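PDB 3EF4: blue copper protein from Hyphomicrobium denitrificans, which binds one copper ion through a type 1 (blue) site and probably carries single electrons between redox partners in the periplasm. Local coordinates for residues G14-F19 against K112-G117; E48-G53 against V65-E70; L77-A80 against G86-V89; P81-G86 against K103-T108. All blocks are in the same frame, centred on the assembly; numbering follows the deposited sequence.

Interactions 1, 3 and 4 gather near the copper, and interaction 2 lies across the fold. Interaction 3 supplies two of the metal's ligands, Cys79 and Met87, and interaction 4 holds a third, His82, with Gly86 common to both; their centres are about 8 Å apart. Interaction 1, centred about 8 Å from interaction 3, ties the helix 109-119 to the loop whose Met17 side chain comes within about 5 Å of the copper, and Arg114 also reaches Gly86 weakly. Interaction 2 is an aromatic contact of the interior, away from the metal and centred about 20 Å from interaction 1, yet Trp50 packs on Leu77 of interaction 3 and Val49 on Tyr105 of interaction 4.

Interaction 1 (G14-F19 against K112-G117); sequences GNTMVF and KKRLDG
Arg114 reaches from the C-terminal helix 109-119 to the backbone of Thr16 and Met17, fastening a helix to the cupredoxin beta-sandwich at the corner that leads into strand 18-26. The grip is end-on and falls on a single acceptor. Thr16 O takes NH1 of Arg114 at 2.8 Å and NH2 of Arg114 at 3.0 Å, with N-H...O angles of 145° and 138°, so both bonds are bent, as the two donors converge on one oxygen. The oxygen lies close to the guanidinium plane. NH2 of Arg114 also touches Met17 O at 2.9 Å, but that bond is weak, and a further weak one runs to Gly86 O beside the copper ligand Met87. On the other nitrogen, NH1 of Arg114 gives a second bond to a water at 3.1 Å, and the same water donates to Asn15 OD1, so the Asn15 side chain joins the network through solvent. Its ND2 is bonded elsewhere in the structure, while its backbone N is held by Asp11. Thr16 O and the water are thus the firm acceptors of the two terminal nitrogens, Met17 O and Gly86 O the weak ones. The long side chain bends at chi2 (-123°), which swings the guanidinium off the helix and across the end of the Val18 side chain at about a right angle. One flat face of the group is met there by Val18 CG1, which lies 3.7 Å from Arg114 NH2 and sits toward the rim of the guanidinium.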
# COMPACT_ATOMS: atom_id res chain seq x y z
N GLY A 14 -17.29 2.95 -6.85
CA GLY A 14 -17.39 4.39 -6.95
C GLY A 14 -16.25 5.10 -6.28
O GLY A 14 -16.17 6.34 -6.43
N ASN A 15 -15.38 4.36 -5.57
CA ASN A 15 -14.32 5.08 -4.86
C ASN A 15 -13.24 5.56 -5.84
O ASN A 15 -12.81 4.74 -6.65
CB ASN A 15 -13.73 4.23 -3.73
CG ASN A 15 -14.78 3.63 -2.79
OD1 ASN A 15 -15.50 4.30 -2.06
ND2 ASN A 15 -14.81 2.30 -2.80
N THR A 16 -12.85 6.82 -5.74
CA THR A 16 -11.80 7.33 -6.62
C THR A 16 -10.38 7.33 -5.99
O THR A 16 -10.16 7.47 -4.80
CB THR A 16 -12.06 8.77 -7.05
OG1 THR A 16 -12.12 9.54 -5.82
CG2 THR A 16 -13.37 8.88 -7.83
N MET A 17 -9.41 7.22 -6.88
CA MET A 17 -7.97 7.20 -6.64
C MET A 17 -7.65 6.09 -5.62
O MET A 17 -7.37 6.29 -4.45
CB MET A 17 -7.45 8.54 -6.14
CG MET A 17 -7.94 9.69 -6.96
SD MET A 17 -7.44 9.49 -8.69
CE MET A 17 -7.87 11.13 -9.29
N VAL A 18 -7.74 4.89 -6.14
CA VAL A 18 -7.60 3.72 -5.30
C VAL A 18 -6.59 2.73 -5.80
O VAL A 18 -6.41 2.51 -7.00
CB VAL A 18 -8.96 2.99 -5.14
CG1 VAL A 18 -9.99 3.93 -4.55
CG2 VAL A 18 -9.45 2.47 -6.47
N PHE A 19 -5.93 2.08 -4.83
CA PHE A 19 -5.27 0.83 -5.08
C PHE A 19 -6.26 -0.30 -4.87
O PHE A 19 -6.97 -0.31 -3.86
CB PHE A 19 -4.09 0.68 -4.10
CG PHE A 19 -2.91 1.56 -4.36
CD1 PHE A 19 -2.02 1.37 -5.40
CD2 PHE A 19 -2.65 2.62 -3.52
CE1 PHE A 19 -0.94 2.19 -5.58
CE2 PHE A 19 -1.56 3.43 -3.68
CZ PHE A 19 -0.68 3.22 -4.74
N LYS A 112 -6.26 9.06 5.85
CA LYS A 112 -6.57 8.53 7.17
C LYS A 112 -7.75 7.58 7.08
O LYS A 112 -7.72 6.47 7.64
CB LYS A 112 -6.83 9.69 8.15
CG LYS A 112 -7.22 9.27 9.55
CD LYS A 112 -7.46 10.45 10.47
CE LYS A 112 -7.34 10.19 11.93
NZ LYS A 112 -7.47 11.54 12.60
N LYS A 113 -8.81 7.97 6.42
CA LYS A 113 -9.97 7.12 6.28
C LYS A 113 -9.61 5.82 5.61
O LYS A 113 -9.96 4.74 6.10
CB LYS A 113 -11.04 7.85 5.46
CG LYS A 113 -12.28 7.01 5.23
CD LYS A 113 -13.37 7.82 4.50
CE LYS A 113 -14.49 6.82 4.20
N ARG A 114 -8.91 5.90 4.50
CA ARG A 114 -8.64 4.68 3.76
C ARG A 114 -7.63 3.80 4.47
O ARG A 114 -7.82 2.58 4.52
CB ARG A 114 -8.16 5.04 2.36
CG ARG A 114 -9.24 5.86 1.60
CD ARG A 114 -9.56 5.13 0.37
NE ARG A 114 -10.55 5.87 -0.44
CZ ARG A 114 -10.29 6.48 -1.59
NH1 ARG A 114 -11.30 7.07 -2.22
NH2 ARG A 114 -9.09 6.55 -2.16
N LEU A 115 -6.58 4.38 5.02
CA LEU A 115 -5.60 3.57 5.75
C LEU A 115 -6.26 2.95 6.97
O LEU A 115 -5.98 1.80 7.29
CB LEU A 115 -4.39 4.41 6.13
CG LEU A 115 -3.28 3.65 6.88
CD1 LEU A 115 -2.75 2.45 6.12
CD2 LEU A 115 -2.15 4.65 7.16
N ASP A 116 -7.14 3.65 7.69
CA ASP A 116 -7.78 3.06 8.82
C ASP A 116 -8.61 1.85 8.41
O ASP A 116 -8.64 0.83 9.10
CB ASP A 116 -8.66 4.07 9.55
CG ASP A 116 -7.90 5.02 10.43
OD1 ASP A 116 -6.66 4.94 10.52
OD2 ASP A 116 -8.59 5.91 11.01
N GLY A 117 -9.29 1.94 7.27
CA GLY A 117 -10.03 0.80 6.75
C GLY A 117 -9.14 -0.39 6.45
O GLY A 117 -9.54 -1.53 6.68
O HOH W 1 -14.09 6.19 -1.17

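Interaction 2 (E48-G53 against V65-E70); sequences EVWPEG and VVFNAE. With PO4 (phosphate ion), chain G.
Trp50 and Phe67 each send CG to the side away from their own backbone nitrogen (chi1 -167° and 170°), and the two rings, starting from opposite directions, meet in the interior. The result is an offset edge-to-face pair: the benzo edge of the indole is turned toward the face of Phe67, with the planes at 72° and the six-membered rings 5.4 Å apart between centroids. Trp50 CZ2 lies 3.8 Å from Phe67 CE2, and CH2 of Trp50 is 3.9 Å from Phe67 CD2. The opposite face of the phenyl ring is covered by Ala69 N, over its centre, while Pro51 CD rests on one face of the indole. With an alanine here in place of Trp50 the indole is lost, which would probably open a gap beside Phe67 CD2 and CE2 and take away the edge packed against that ring. Nearby, Glu52 N donates to O3 of a phosphate, probably from the crystallisation liquor, at 2.7 Å. In the cupredoxin sandwich this pair bridges the long loop after strand 44-45 and the outermost strand 65-68, which is hydrogen-bonded to strand 31-35; Tyr75 of strand 73-78 meets both rings, and Val91 and Val93 of strand 88-93 pack on Phe67.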
# COMPACT_ATOMS: atom_id res chain seq x y z
N GLU A 48 7.86 7.54 6.11
CA GLU A 48 7.75 7.88 7.52
C GLU A 48 7.22 6.74 8.35
O GLU A 48 7.33 6.79 9.57
CB GLU A 48 6.92 9.17 7.66
CG GLU A 48 7.53 10.35 6.91
CD GLU A 48 7.36 10.38 5.39
OE1 GLU A 48 6.60 9.62 4.69
OE2 GLU A 48 8.13 11.22 4.86
N VAL A 49 6.64 5.73 7.68
CA VAL A 49 6.12 4.55 8.42
C VAL A 49 6.70 3.23 7.88
O VAL A 49 6.41 2.16 8.46
CB VAL A 49 4.56 4.60 8.43
CG1 VAL A 49 4.00 4.24 7.07
CG2 VAL A 49 3.91 3.76 9.50
N TRP A 50 7.49 3.27 6.84
CA TRP A 50 8.08 2.05 6.26
C TRP A 50 8.99 1.35 7.24
O TRP A 50 9.69 2.08 7.95
CB TRP A 50 8.83 2.43 5.02
CG TRP A 50 9.26 1.36 4.10
CD1 TRP A 50 10.51 0.82 3.98
CD2 TRP A 50 8.45 0.66 3.15
NE1 TRP A 50 10.51 -0.14 3.03
CE2 TRP A 50 9.27 -0.26 2.49
CE3 TRP A 50 7.08 0.75 2.78
CZ2 TRP A 50 8.81 -1.10 1.49
CZ3 TRP A 50 6.65 -0.08 1.79
CH2 TRP A 50 7.48 -0.98 1.15
N PRO A 51 8.99 0.03 7.30
CA PRO A 51 9.79 -0.68 8.29
C PRO A 51 11.26 -0.34 8.17
O PRO A 51 11.89 -0.20 7.09
CB PRO A 51 9.49 -2.14 8.01
CG PRO A 51 8.11 -2.15 7.45
CD PRO A 51 8.17 -0.94 6.57
N GLU A 52 11.81 -0.29 9.39
CA GLU A 52 13.18 0.08 9.59
C GLU A 52 14.06 -0.84 8.80
O GLU A 52 13.91 -2.09 8.90
CB GLU A 52 13.52 0.04 11.10
CG GLU A 52 14.63 1.09 11.37
CD GLU A 52 15.99 0.42 11.16
OE1 GLU A 52 16.99 1.09 10.99
OE2 GLU A 52 15.94 -0.85 11.14
N GLY A 53 14.94 -0.17 8.04
CA GLY A 53 16.00 -0.95 7.44
C GLY A 53 15.61 -1.69 6.19
O GLY A 53 16.48 -2.27 5.52
N VAL A 65 5.68 -1.24 -10.72
CA VAL A 65 6.76 -1.41 -9.75
C VAL A 65 6.42 -2.60 -8.86
O VAL A 65 5.24 -2.91 -8.64
CB VAL A 65 6.94 -0.13 -8.94
CG1 VAL A 65 5.77 0.17 -8.00
CG2 VAL A 65 8.25 -0.16 -8.14
N VAL A 66 7.43 -3.26 -8.36
CA VAL A 66 7.31 -4.39 -7.46
C VAL A 66 7.80 -4.07 -6.08
O VAL A 66 8.77 -3.32 -5.87
CB VAL A 66 8.08 -5.53 -8.18
CG1 VAL A 66 9.51 -5.65 -7.69
CG2 VAL A 66 7.38 -6.88 -8.11
N PHE A 67 7.12 -4.67 -5.12
CA PHE A 67 7.54 -4.80 -3.75
C PHE A 67 7.90 -6.28 -3.53
O PHE A 67 7.04 -7.16 -3.74
CB PHE A 67 6.47 -4.39 -2.75
CG PHE A 67 6.76 -4.73 -1.31
CD1 PHE A 67 5.82 -5.42 -0.56
CD2 PHE A 67 7.94 -4.39 -0.70
CE1 PHE A 67 6.02 -5.76 0.76
CE2 PHE A 67 8.14 -4.75 0.63
CZ PHE A 67 7.20 -5.40 1.36
N ASN A 68 9.11 -6.53 -3.15
CA ASN A 68 9.56 -7.90 -2.87
C ASN A 68 9.36 -8.16 -1.39
O ASN A 68 10.13 -7.71 -0.55
CB ASN A 68 11.02 -8.08 -3.27
CG ASN A 68 11.29 -7.89 -4.74
OD1 ASN A 68 12.22 -7.16 -5.13
ND2 ASN A 68 10.49 -8.50 -5.53
N ALA A 69 8.30 -8.84 -1.02
CA ALA A 69 7.97 -9.07 0.37
C ALA A 69 8.98 -10.02 0.97
O ALA A 69 9.13 -11.09 0.41
CB ALA A 69 6.54 -9.62 0.43
N GLU A 70 9.66 -9.61 2.04
CA GLU A 70 10.71 -10.43 2.63
C GLU A 70 10.62 -10.47 4.15
O GLU A 70 10.49 -11.55 4.72
CB GLU A 70 12.09 -9.95 2.17
CG GLU A 70 12.33 -10.11 0.69
CD GLU A 70 12.36 -11.54 0.20
OE1 GLU A 70 12.74 -12.39 1.03
OE2 GLU A 70 12.03 -11.78 -0.97
P PO4 G . 9.13 -0.65 12.16
O1 PO4 G . 9.57 -1.52 13.39
O2 PO4 G . 8.04 0.42 12.65
O3 PO4 G . 10.36 0.13 11.58
O4 PO4 G . 8.45 -1.55 11.08

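Interaction 3 (L77-A80 against G86-V89); sequences LKCA and GMVV. With CU (copper (II) ion), chain D; PO4 (phosphate ion), chain H.
Cys79 and Met87 lie at the loop end of the beta hairpin 73-78/88-93, the element that carries most of the type 1 copper site in cupredoxins. Cys79 SG binds the copper at 2.2 Å and Met87 SD at 2.5 Å; His41 and His82 complete the set of ligands. Both side chains leave the backbone on the side away from their own nitrogen (chi1 168° for Cys79, -166° for Met87), and Met87 then runs extended to its sulfur, so that its CG passes 3.5 Å from Cys79 CB and the two sulfurs converge on the same metal. A backbone bond draws the same two residues together: Cys79 N donates to Met87 O at 3.1 Å, almost straight at 169°. Met87 is also the centre of an inverse gamma turn just before strand 88-93 begins. Further along, Leu77 and Val89 form an antiparallel hydrogen-bonded pair, with Leu77 N to Val89 O and Val89 N to Leu77 O both 3.0 Å long, whereas Lys78 and Val88 make the non-hydrogen-bonded pair. The buried Leu77 and Val89 side chains share one face of the sheet, and Phe19 of strand 18-26 packs on Val89, Cys79 and Met87. Lys78 stretches away from the hairpin, its NZ hydrogen-bonded at 2.7 Å to O2 of a phosphate probably from the crystallisation liquor, and on the opposite face Leu77 CB touches Val89 CG1 at 3.7 Å.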
# COMPACT_ATOMS: atom_id res chain seq x y z
N LEU A 77 2.18 1.90 1.31
CA LEU A 77 2.58 2.60 0.10
C LEU A 77 1.52 3.63 -0.25
O LEU A 77 0.36 3.49 0.08
CB LEU A 77 2.86 1.67 -1.06
CG LEU A 77 3.96 0.64 -0.87
CD1 LEU A 77 3.44 -0.64 -0.26
CD2 LEU A 77 4.67 0.34 -2.19
N LYS A 78 1.97 4.67 -0.96
CA LYS A 78 1.12 5.69 -1.47
C LYS A 78 1.33 5.88 -2.96
O LYS A 78 2.34 5.50 -3.51
CB LYS A 78 1.38 7.05 -0.76
CG LYS A 78 2.80 7.56 -0.97
CD LYS A 78 3.01 8.92 -0.30
CE LYS A 78 4.48 9.32 -0.39
NZ LYS A 78 4.75 10.62 0.25
N CYS A 79 0.35 6.55 -3.56
CA CYS A 79 0.48 7.16 -4.87
C CYS A 79 0.80 8.63 -4.62
O CYS A 79 0.04 9.31 -3.93
CB CYS A 79 -0.78 7.01 -5.68
SG CYS A 79 -0.81 8.03 -7.15
N ALA A 80 1.95 9.10 -5.13
CA ALA A 80 2.39 10.44 -4.78
C ALA A 80 1.36 11.52 -5.13
O ALA A 80 1.03 12.31 -4.24
CB ALA A 80 3.71 10.76 -5.46
N GLY A 86 -6.56 9.94 -0.77
CA GLY A 86 -6.87 8.62 -0.24
C GLY A 86 -6.16 7.46 -0.90
O GLY A 86 -6.46 6.33 -0.55
N MET A 87 -5.23 7.68 -1.84
CA MET A 87 -4.66 6.57 -2.57
C MET A 87 -3.45 6.00 -1.81
O MET A 87 -2.32 6.43 -1.92
CB MET A 87 -4.29 7.00 -3.99
CG MET A 87 -4.01 5.79 -4.88
SD MET A 87 -4.22 6.21 -6.63
CE MET A 87 -3.68 4.63 -7.33
N VAL A 88 -3.79 5.03 -0.96
CA VAL A 88 -2.93 4.39 0.00
C VAL A 88 -3.22 2.90 0.02
O VAL A 88 -4.38 2.50 -0.19
CB VAL A 88 -3.02 5.02 1.40
CG1 VAL A 88 -4.40 4.88 2.02
CG2 VAL A 88 -1.97 4.48 2.35
N VAL A 89 -2.24 2.07 0.26
CA VAL A 89 -2.36 0.62 0.29
C VAL A 89 -1.51 0.09 1.42
O VAL A 89 -0.45 0.63 1.74
CB VAL A 89 -1.98 0.02 -1.07
CG1 VAL A 89 -0.55 0.41 -1.49
CG2 VAL A 89 -2.14 -1.49 -1.11
CU CU D . -2.82 7.79 -8.01
P PO4 H . 7.45 12.07 -2.46
O1 PO4 H . 6.22 12.68 -3.21
O2 PO4 H . 6.98 11.45 -1.07
O3 PO4 H . 8.09 10.91 -3.34
O4 PO4 H . 8.52 13.18 -2.17

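Interaction 4 (P81-G86 against K103-T108); sequences PHYGMG and KEYKAT. With CU (copper (II) ion), chain D.
Tyr83, next in sequence to the copper ligand His82, crosses to Tyr105 with its hydroxyl, and its side chain can be followed outward from the ligand loop. Its CB starts from the turn of the loop, and chi1 of -168° puts the ring on the side away from the backbone nitrogen, pointed at the loop that follows helix 99-104. One flank of the ring lies along the hairpin, where CD1 packs on Lys78 CB and CE1 on Val88 CG2. On the other flank CE2 and CZ run toward the Tyr105 hydroxyl, with Tyr83 CZ 3.6 Å from Tyr105 OH. At the end, Tyr83 OH and Tyr105 OH share a hydrogen bond of 2.7 Å in which either may be the donor. Each hydroxyl lies in the plane of the partner's ring, at its edge, so the two rings, arriving from opposite directions, meet rim to rim and do not stack. A phenylalanine in place of Tyr83 would probably leave the Tyr105 hydroxyl without this mate, and a water as the one polar link across the two segments. That water donates to both Gly84 O, at 2.8 Å, and Thr108 O, at 2.9 Å. Within the ligand loop, Met85 N and Gly86 N fold back on His82 O and Tyr83 O, while His82 ND1 binds the copper at 2.0 Å. The placing is characteristic of pseudoazurins, in which the loop bearing the cysteine, histidine and methionine ligands of the type 1 site lies near a C-terminal helical extension.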
# COMPACT_ATOMS: atom_id res chain seq x y z
N PRO A 81 0.84 11.64 -6.32
CA PRO A 81 -0.11 12.71 -6.56
C PRO A 81 -1.46 12.53 -5.89
O PRO A 81 -2.18 13.52 -5.76
CB PRO A 81 -0.27 12.66 -8.09
CG PRO A 81 0.03 11.27 -8.46
CD PRO A 81 1.17 10.85 -7.55
N HIS A 82 -1.80 11.30 -5.52
CA HIS A 82 -3.13 11.07 -4.98
C HIS A 82 -3.21 10.67 -3.52
O HIS A 82 -4.28 10.34 -3.03
CB HIS A 82 -3.92 10.07 -5.82
CG HIS A 82 -4.05 10.50 -7.25
ND1 HIS A 82 -3.69 9.61 -8.24
CD2 HIS A 82 -4.51 11.62 -7.83
CE1 HIS A 82 -3.91 10.23 -9.40
NE2 HIS A 82 -4.38 11.46 -9.16
N TYR A 83 -2.10 10.75 -2.80
CA TYR A 83 -2.14 10.34 -1.39
C TYR A 83 -3.15 11.10 -0.60
O TYR A 83 -3.94 10.53 0.17
CB TYR A 83 -0.77 10.53 -0.77
CG TYR A 83 -0.54 9.91 0.58
CD1 TYR A 83 -1.12 8.72 0.98
CD2 TYR A 83 0.30 10.54 1.48
CE1 TYR A 83 -0.88 8.19 2.21
CE2 TYR A 83 0.56 10.00 2.72
CZ TYR A 83 -0.03 8.81 3.10
OH TYR A 83 0.19 8.24 4.31
N GLY A 84 -3.20 12.41 -0.82
CA GLY A 84 -4.18 13.24 -0.17
C GLY A 84 -5.60 12.98 -0.52
O GLY A 84 -6.55 13.35 0.21
N MET A 85 -5.85 12.32 -1.63
CA MET A 85 -7.15 11.89 -2.09
C MET A 85 -7.43 10.49 -1.61
O MET A 85 -8.41 9.89 -2.01
CB MET A 85 -7.22 11.96 -3.62
CG MET A 85 -7.36 13.38 -4.15
SD MET A 85 -7.15 13.69 -5.92
CE MET A 85 -5.48 14.06 -5.91
N GLY A 86 -6.56 9.94 -0.77
CA GLY A 86 -6.87 8.62 -0.24
C GLY A 86 -6.16 7.46 -0.90
O GLY A 86 -6.46 6.33 -0.55
N LYS A 103 -0.62 2.04 13.50
CA LYS A 103 -1.76 2.74 14.11
C LYS A 103 -1.34 4.11 14.65
O LYS A 103 -2.21 4.99 14.62
CB LYS A 103 -2.33 1.92 15.24
CG LYS A 103 -3.02 0.66 14.76
CD LYS A 103 -3.68 0.01 15.96
CE LYS A 103 -4.78 -0.96 15.54
NZ LYS A 103 -5.42 -1.54 16.76
N GLU A 104 -0.09 4.29 15.07
CA GLU A 104 0.43 5.57 15.62
C GLU A 104 0.65 6.58 14.51
O GLU A 104 0.75 7.77 14.75
CB GLU A 104 1.73 5.39 16.41
CG GLU A 104 1.60 4.98 17.86
CD GLU A 104 2.94 4.64 18.51
OE1 GLU A 104 3.29 5.39 19.48
OE2 GLU A 104 3.61 3.64 18.04
N TYR A 105 0.78 6.13 13.26
CA TYR A 105 1.08 7.05 12.15
C TYR A 105 -0.08 7.97 11.90
O TYR A 105 -1.25 7.55 11.80
CB TYR A 105 1.43 6.23 10.93
CG TYR A 105 1.58 7.06 9.68
CD1 TYR A 105 0.68 6.89 8.63
CD2 TYR A 105 2.58 8.03 9.55
CE1 TYR A 105 0.78 7.62 7.47
CE2 TYR A 105 2.68 8.78 8.38
CZ TYR A 105 1.76 8.57 7.34
OH TYR A 105 1.85 9.32 6.17
N LYS A 106 0.22 9.27 11.84
CA LYS A 106 -0.77 10.30 11.69
C LYS A 106 -0.97 10.56 10.24
O LYS A 106 -0.25 11.20 9.50
CB LYS A 106 -0.33 11.60 12.45
N ALA A 107 -2.04 10.00 9.73
CA ALA A 107 -2.52 10.32 8.40
C ALA A 107 -3.67 11.32 8.62
O ALA A 107 -4.23 11.41 9.73
CB ALA A 107 -2.99 9.15 7.59
N THR A 108 -4.03 12.02 7.56
CA THR A 108 -5.22 12.87 7.77
C THR A 108 -6.19 12.67 6.62
O THR A 108 -5.93 12.03 5.57
CB THR A 108 -4.84 14.34 7.93
OG1 THR A 108 -4.25 14.80 6.69
CG2 THR A 108 -3.80 14.59 9.04
CU CU D . -2.82 7.79 -8.01
O HOH W 2 -5.76 12.58 2.74